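Local structure of sensor protein (Rhodopseudomonas palustris, 2OOL) at residues Ala170-Val173 with Arg174-Gly178; Arg140-Asn143 with Glu144-Ser148; Thr83-Ser86 with Ala87-Thr91. The protein senses light as a bacteriophytochrome through a biliverdin-derived chromophore held in this N-terminal PAS-GAF fragment, and probably signals through a C-terminal histidine kinase. All blocks are in the same frame, centred on the assembly; numbering follows the deposited sequence. Where two conformers were deposited one is given.

Contact 1 (Ala170-Val173 with Arg174-Gly178); sequences ASEV and RRITG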
loop_
_atom_site.group_PDB
_atom_site.type_symbol
_atom_site.label_atom_id
_atom_site.label_comp_id
_atom_site.label_asym_id
_atom_site.label_seq_id
_atom_site.Cartn_x
_atom_site.Cartn_y
_atom_site.Cartn_z
ATOM N N ALA A 170 7.609 2.455 13.408
ATOM C CA ALA A 170 8.385 1.248 13.775
ATOM C C ALA A 170 7.504 0.033 13.869
ATOM O O ALA A 170 7.861 -1.044 13.385
ATOM C CB ALA A 170 9.155 1.440 15.102
ATOM N N SER A 171 6.355 0.203 14.517
ATOM C CA SER A 171 5.414 -0.897 14.678
ATOM C C SER A 171 4.814 -1.381 13.351
ATOM O O SER A 171 4.694 -2.574 13.117
ATOM C CB SER A 171 4.302 -0.515 15.693
ATOM O OG SER A 171 3.575 0.597 15.202
ATOM N N GLU A 172 4.470 -0.482 12.447
ATOM C CA GLU A 172 4.017 -0.948 11.123
ATOM C C GLU A 172 5.127 -1.653 10.341
ATOM O O GLU A 172 4.899 -2.664 9.690
ATOM C CB GLU A 172 3.455 0.197 10.286
ATOM C CG GLU A 172 3.122 -0.218 8.790
ATOM C CD GLU A 172 1.830 -1.038 8.665
ATOM O OE1 GLU A 172 1.128 -1.220 9.668
ATOM O OE2 GLU A 172 1.490 -1.476 7.549
ATOM N N VAL A 173 6.332 -1.123 10.403
ATOM C CA VAL A 173 7.474 -1.778 9.773
ATOM C C VAL A 173 7.684 -3.181 10.352
ATOM O O VAL A 173 7.989 -4.115 9.611
ATOM C CB VAL A 173 8.764 -0.898 9.838
ATOM C CG1 VAL A 173 10.022 -1.701 9.552
ATOM C CG2 VAL A 173 8.700 0.256 8.822
ATOM N N ARG A 174 7.486 -3.356 11.658
ATOM C CA ARG A 174 7.640 -4.675 12.247
ATOM C C ARG A 174 6.535 -5.615 11.755
ATOM O O ARG A 174 6.799 -6.770 11.436
ATOM C CB ARG A 174 7.644 -4.635 13.783
ATOM C CG ARG A 174 8.116 -5.938 14.364
ATOM C CD ARG A 174 8.338 -5.903 15.894
ATOM N NE ARG A 174 7.122 -5.715 16.692
ATOM C CZ ARG A 174 6.301 -6.687 17.100
ATOM N NH1 ARG A 174 6.512 -7.958 16.776
ATOM N NH2 ARG A 174 5.253 -6.379 17.849
ATOM N N ARG A 175 5.315 -5.091 11.681
ATOM C CA ARG A 175 4.170 -5.811 11.111
ATOM C C ARG A 175 4.441 -6.446 9.744
ATOM O O ARG A 175 4.080 -7.597 9.508
ATOM C CB ARG A 175 2.995 -4.849 10.937
ATOM C CG ARG A 175 1.615 -5.479 11.084
ATOM C CD ARG A 175 0.548 -4.385 11.147
ATOM N NE ARG A 175 0.366 -3.869 12.510
ATOM C CZ ARG A 175 0.597 -2.620 12.942
ATOM N NH1 ARG A 175 1.009 -1.657 12.135
ATOM N NH2 ARG A 175 0.353 -2.328 14.227
ATOM N N ILE A 176 5.092 -5.710 8.855
ATOM C CA ILE A 176 5.185 -6.132 7.463
ATOM C C ILE A 176 6.515 -6.773 7.125
ATOM O O ILE A 176 6.626 -7.380 6.074
ATOM C CB ILE A 176 4.864 -4.965 6.501
ATOM C CG1 ILE A 176 5.934 -3.872 6.588
ATOM C CG2 ILE A 176 3.452 -4.369 6.829
ATOM C CD1 ILE A 176 5.700 -2.695 5.624
ATOM N N THR A 177 7.508 -6.658 8.003
ATOM C CA THR A 177 8.816 -7.278 7.799
ATOM C C THR A 177 8.961 -8.578 8.575
ATOM O O THR A 177 9.724 -9.455 8.193
ATOM C CB THR A 177 10.006 -6.319 8.173
ATOM O OG1 THR A 177 9.974 -5.931 9.548
ATOM C CG2 THR A 177 10.019 -5.060 7.316
ATOM N N GLY A 178 8.256 -8.685 9.694
ATOM C CA GLY A 178 8.456 -9.775 10.627
ATOM C C GLY A 178 9.753 -9.762 11.414
ATOM O O GLY A 178 10.066 -10.731 12.089
#

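Contact 2 (Arg140-Asn143 with Glu144-Ser148); sequences RYTN and EFFRS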
loop_
_atom_site.group_PDB
_atom_site.type_symbol
_atom_site.label_atom_id
_atom_site.label_comp_id
_atom_site.label_asym_id
_atom_site.label_seq_id
_atom_site.Cartn_x
_atom_site.Cartn_y
_atom_site.Cartn_z
ATOM N N ARG A 140 0.897 -14.379 0.861
ATOM C CA ARG A 140 -0.456 -14.818 0.608
ATOM C C ARG A 140 -1.454 -13.759 1.141
ATOM O O ARG A 140 -2.661 -14.048 1.206
ATOM C CB ARG A 140 -0.720 -16.196 1.254
ATOM C CG ARG A 140 0.460 -17.222 1.205
ATOM C CD ARG A 140 0.072 -18.502 2.020
ATOM N NE ARG A 140 1.181 -19.439 2.310
ATOM C CZ ARG A 140 1.046 -20.553 3.041
ATOM N NH1 ARG A 140 -0.139 -20.866 3.560
ATOM N NH2 ARG A 140 2.088 -21.357 3.265
ATOM N N TYR A 141 -0.967 -12.560 1.515
ATOM C CA TYR A 141 -1.783 -11.567 2.285
ATOM C C TYR A 141 -1.585 -10.101 1.851
ATOM O O TYR A 141 -1.462 -9.197 2.706
ATOM C CB TYR A 141 -1.504 -11.739 3.809
ATOM C CG TYR A 141 -1.764 -13.167 4.255
ATOM C CD1 TYR A 141 -3.017 -13.745 4.043
ATOM C CD2 TYR A 141 -0.755 -13.964 4.813
ATOM C CE1 TYR A 141 -3.285 -15.068 4.398
ATOM C CE2 TYR A 141 -1.018 -15.318 5.178
ATOM C CZ TYR A 141 -2.282 -15.849 4.957
ATOM O OH TYR A 141 -2.599 -17.157 5.278
ATOM N N THR A 142 -1.581 -9.885 0.525
ATOM C CA THR A 142 -1.262 -8.586 -0.065
ATOM C C THR A 142 -2.380 -7.553 0.186
ATOM O O THR A 142 -2.084 -6.386 0.483
ATOM C CB THR A 142 -0.924 -8.686 -1.608
ATOM O OG1 THR A 142 0.084 -9.687 -1.841
ATOM C CG2 THR A 142 -0.430 -7.340 -2.164
ATOM N N ASN A 143 -3.646 -7.972 0.123
ATOM C CA ASN A 143 -4.768 -7.052 0.449
ATOM C C ASN A 143 -4.728 -6.510 1.917
ATOM O O ASN A 143 -4.888 -5.297 2.150
ATOM C CB ASN A 143 -6.123 -7.684 0.100
ATOM C CG ASN A 143 -6.390 -7.706 -1.425
ATOM O OD1 ASN A 143 -6.142 -6.725 -2.137
ATOM N ND2 ASN A 143 -6.916 -8.824 -1.915
ATOM N N GLU A 144 -4.494 -7.413 2.866
ATOM C CA GLU A 144 -4.207 -7.045 4.257
ATOM C C GLU A 144 -2.987 -6.122 4.343
ATOM O O GLU A 144 -2.971 -5.150 5.094
ATOM C CB GLU A 144 -3.942 -8.295 5.108
ATOM C CG GLU A 144 -5.073 -9.328 5.120
ATOM C CD GLU A 144 -4.854 -10.430 6.148
ATOM O OE1 GLU A 144 -3.977 -10.283 7.035
ATOM O OE2 GLU A 144 -5.567 -11.453 6.064
ATOM N N PHE A 145 -1.956 -6.451 3.582
ATOM C CA PHE A 145 -0.758 -5.647 3.525
ATOM C C PHE A 145 -1.077 -4.205 3.136
ATOM O O PHE A 145 -0.664 -3.294 3.842
ATOM C CB PHE A 145 0.184 -6.270 2.498
ATOM C CG PHE A 145 1.449 -5.529 2.294
ATOM C CD1 PHE A 145 2.484 -5.647 3.200
ATOM C CD2 PHE A 145 1.651 -4.785 1.141
ATOM C CE1 PHE A 145 3.690 -4.991 2.982
ATOM C CE2 PHE A 145 2.882 -4.135 0.904
ATOM C CZ PHE A 145 3.887 -4.238 1.837
ATOM N N PHE A 146 -1.808 -4.014 2.031
ATOM C CA PHE A 146 -2.180 -2.673 1.582
ATOM C C PHE A 146 -3.001 -1.923 2.645
ATOM O O PHE A 146 -2.801 -0.733 2.886
ATOM C CB PHE A 146 -3.011 -2.713 0.304
ATOM C CG PHE A 146 -2.262 -3.136 -0.934
ATOM C CD1 PHE A 146 -0.880 -3.118 -1.016
ATOM C CD2 PHE A 146 -2.982 -3.538 -2.049
ATOM C CE1 PHE A 146 -0.236 -3.520 -2.189
ATOM C CE2 PHE A 146 -2.361 -3.932 -3.194
ATOM C CZ PHE A 146 -0.977 -3.918 -3.279
ATOM N N ARG A 147 -3.940 -2.623 3.259
ATOM C CA ARG A 147 -4.775 -2.036 4.304
ATOM C C ARG A 147 -3.935 -1.535 5.473
ATOM O O ARG A 147 -4.128 -0.409 5.914
ATOM C CB ARG A 147 -5.819 -3.072 4.785
ATOM C CG ARG A 147 -6.637 -2.670 5.977
ATOM C CD ARG A 147 -7.584 -3.786 6.317
ATOM N NE ARG A 147 -6.893 -4.938 6.896
ATOM C CZ ARG A 147 -7.298 -6.210 6.795
ATOM N NH1 ARG A 147 -8.389 -6.543 6.109
ATOM N NH2 ARG A 147 -6.590 -7.172 7.379
ATOM N N SER A 148 -2.977 -2.350 5.932
ATOM C CA SER A 148 -2.122 -1.933 7.054
ATOM C C SER A 148 -1.267 -0.715 6.688
ATOM O O SER A 148 -1.186 0.227 7.464
ATOM C CB SER A 148 -1.250 -3.084 7.628
ATOM O OG SER A 148 -0.241 -3.489 6.731
#

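Contact 3 (Thr83-Ser86 with Ala87-Thr91); sequences TAAS and AARLT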
loop_
_atom_site.group_PDB
_atom_site.type_symbol
_atom_site.label_atom_id
_atom_site.label_comp_id
_atom_site.label_asym_id
_atom_site.label_seq_id
_atom_site.Cartn_x
_atom_site.Cartn_y
_atom_site.Cartn_z
ATOM N N THR A 83 13.722 -16.404 -20.672
ATOM C CA THR A 83 12.616 -16.827 -21.525
ATOM C C THR A 83 12.352 -15.668 -22.474
ATOM O O THR A 83 12.754 -14.562 -22.210
ATOM C CB THR A 83 11.324 -17.140 -20.698
ATOM O OG1 THR A 83 10.866 -15.954 -20.024
ATOM C CG2 THR A 83 11.620 -18.209 -19.649
ATOM N N ALA A 84 11.662 -15.935 -23.566
ATOM C CA ALA A 84 11.306 -14.921 -24.546
ATOM C C ALA A 84 10.544 -13.783 -23.911
ATOM O O ALA A 84 10.948 -12.638 -24.053
ATOM C CB ALA A 84 10.500 -15.541 -25.681
ATOM N N ALA A 85 9.469 -14.075 -23.189
ATOM C CA ALA A 85 8.731 -13.027 -22.461
ATOM C C ALA A 85 9.614 -12.176 -21.552
ATOM O O ALA A 85 9.368 -10.983 -21.431
ATOM C CB ALA A 85 7.599 -13.631 -21.642
ATOM N N SER A 86 10.600 -12.795 -20.886
ATOM C CA SER A 86 11.462 -12.095 -19.923
ATOM C C SER A 86 12.489 -11.222 -20.679
ATOM O O SER A 86 12.749 -10.112 -20.253
ATOM C CB SER A 86 12.205 -13.072 -19.000
ATOM O OG SER A 86 11.309 -13.674 -18.075
ATOM N N ALA A 87 13.096 -11.764 -21.734
ATOM C CA ALA A 87 13.884 -10.987 -22.717
ATOM C C ALA A 87 13.107 -9.751 -23.157
ATOM O O ALA A 87 13.597 -8.650 -23.042
ATOM C CB ALA A 87 14.246 -11.847 -23.945
ATOM N N ALA A 88 11.870 -9.941 -23.609
ATOM C CA ALA A 88 11.049 -8.814 -24.067
ATOM C C ALA A 88 10.859 -7.777 -22.996
ATOM O O ALA A 88 10.984 -6.587 -23.263
ATOM C CB ALA A 88 9.691 -9.294 -24.581
ATOM N N ARG A 89 10.552 -8.248 -21.779
ATOM C CA ARG A 89 10.263 -7.401 -20.636
ATOM C C ARG A 89 11.473 -6.577 -20.165
ATOM O O ARG A 89 11.330 -5.410 -19.790
ATOM C CB ARG A 89 9.769 -8.290 -19.484
ATOM C CG ARG A 89 8.765 -7.653 -18.576
ATOM C CD ARG A 89 7.704 -8.686 -18.095
ATOM N NE ARG A 89 8.327 -9.914 -17.600
ATOM C CZ ARG A 89 7.805 -11.137 -17.694
ATOM N NH1 ARG A 89 6.644 -11.346 -18.282
ATOM N NH2 ARG A 89 8.482 -12.175 -17.220
ATOM N N LEU A 90 12.642 -7.210 -20.141
ATOM C CA LEU A 90 13.902 -6.536 -19.836
ATOM C C LEU A 90 14.169 -5.450 -20.880
ATOM O O LEU A 90 14.351 -4.271 -20.545
ATOM C CB LEU A 90 15.033 -7.546 -19.821
ATOM C CG LEU A 90 16.461 -7.075 -19.518
ATOM C CD1 LEU A 90 16.574 -6.364 -18.160
ATOM C CD2 LEU A 90 17.434 -8.256 -19.582
ATOM N N THR A 91 14.137 -5.851 -22.147
ATOM C CA THR A 91 14.353 -4.911 -23.256
ATOM C C THR A 91 13.364 -3.737 -23.147
ATOM O O THR A 91 13.795 -2.605 -23.084
ATOM C CB THR A 91 14.307 -5.619 -24.588
ATOM O OG1 THR A 91 15.340 -6.618 -24.620
ATOM C CG2 THR A 91 14.557 -4.664 -25.717
#

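Contact 1 (Ala170-Val173 with Arg174-Gly178)
Ala-170 O accepts the backbone N-H of Arg-174, one turn further along helix 162-177. The side chain of Arg-174 leads away from this turn to a salt bridge with Asp-199. Ser-171 O takes the N-H of Arg-175 and also lies over one face of the Arg-175 guanidinium, toward its rim. The Ser-171 hydroxyl turns back to Trp-167 O and Ile-168 O.

Glu-172 CG is anti to the backbone N (chi1 173°), and a bend at chi2 brings the carboxylate across the Arg-175 chain at about a right angle. Arg-175 NH1 meets OE1 of Glu-172 at 2.5 Å in a salt bridge, on the anti side of that oxygen. The carboxylate and guanidinium planes are turned 44° apart. The other oxygen, OE2 of Glu-172, lies 3.6 Å from CG2 of Ile-176 and is hydrogen-bonded to Ser-148 OG of helix 142-157.

The carbonyl O of Val-173 is gripped twice by Thr-177: OG1 of Thr-177 donates at 2.7 Å from above the carbonyl plane, and N of Thr-177 comes in at 3.0 Å from the opposite face. CG1 of Val-173 packs on CG2 of Thr-177 at 4.0 Å. Gly-178 then leaves the helix with positive phi (70°). This is an i to i+3 salt bridge and a threonine-to-backbone bond in the last turns of a GAF-domain helix, which packs against strand 181-187 and helices 142-157 and 308-332.

Contact 2 (Arg140-Asn143 with Glu144-Ser148)
Thr-142 lays its CG2 methyl over the face of the Phe-146 ring, one helical turn on. This is a CH-pi contact, with CG2 of Thr-142 4.0 Å from the ring centroid and 25° off the ring normal. The methyl is anti to the backbone N of Thr-142, and the two side chains run side by side in the same direction. Phe-146 CZ is the ring atom nearest this methyl, at 3.6 Å. Thr-142 O also lies over a face of the ring, toward its rim, and accepts the backbone N-H of Phe-146 at 2.8 Å.

CB of Phe-145 sits 3.0 Å from Thr-142 O, while its ring leads away toward Ile-176 of helix 162-177. Asn-143 O accepts the N-H of Arg-147.

Thr-142 and Asn-143 pack on Phe-146 of the second subunit, and Phe-146 here meets Leu-316 of that subunit. Tyr-141 holds the N-cap position, and its carbonyl O receives the N-H of Phe-145. The arrangement forms the N-terminal turns of helix 142-157, at the interface of the two subunits, with a threonine methyl in CH-pi contact over a phenylalanine four residues on.

Contact 3 (Thr83-Ser86 with Ala87-Thr91)
The backbone runs as a regular alpha helix from its N-cap at Thr-83, with i to i+4 bonds at each step; Ala-87 N reaches Thr-83 O at 2.9 Å and an almost straight 176°, and Leu-90 N bonds to Ser-86 O.

Arg-89 carries most of the side-chain contact. Bends at chi2 and chi3 fold it back along the helix, and its guanidinium has Ala-85 O over the centre of one face, 4.0 Å above the plane. The same Ala-85 O accepts the backbone N-H of Arg-89. NH2 of Arg-89 lies 3.3 Å from OG of Ser-86 and donates to Arg-106 O of strand 105-111. NH1 of Arg-89 lies 4.2 Å from CB of Ala-85.

Helix 84-94 belongs to the PAS fold and packs here on strand 105-111, an outermost strand of its antiparallel sheet within the chain. Arg-106 O would probably lose this donor, and the cover over Ala-85 O would go, with an alanine here in place of Arg-89.

Ser-86 OG accepts from Asp-108 N of the same strand and shares a hydrogen bond with Thr-83 OG1 at 3.0 Å. Its chi1 of -71° sets OG beside the backbone N, on the side where Thr-83 stands. Ala-87 CB packs on Ala-84 O at 3.4 Å. Further on, Thr-91 OG1 donates to Ala-87 O from above the carbonyl plane, 3.1 Å away.

Overall arrangement
Contacts 1 and 2 lie on consecutive helices, 162-177 and 142-157, with centres 13 Å apart. They touch directly. Ser-148 OG and Glu-172 OE2 are 2.8 Å apart, a probable hydrogen bond, so the carboxylate that meets Arg-175 also reaches the neighbouring helix. Beside it, CB of Ile-176 packs on CE1 of Phe-145 at 3.7 Å. Contact 2 faces the second subunit, whereas no other chain touches contact 1. The side chain of Val-173 is about 11 Å from the bound chromophore, so it does not touch it. Contact 3 stands apart in the PAS fold, its centre 34 Å from that of contact 1 and 29 Å from that of contact 2.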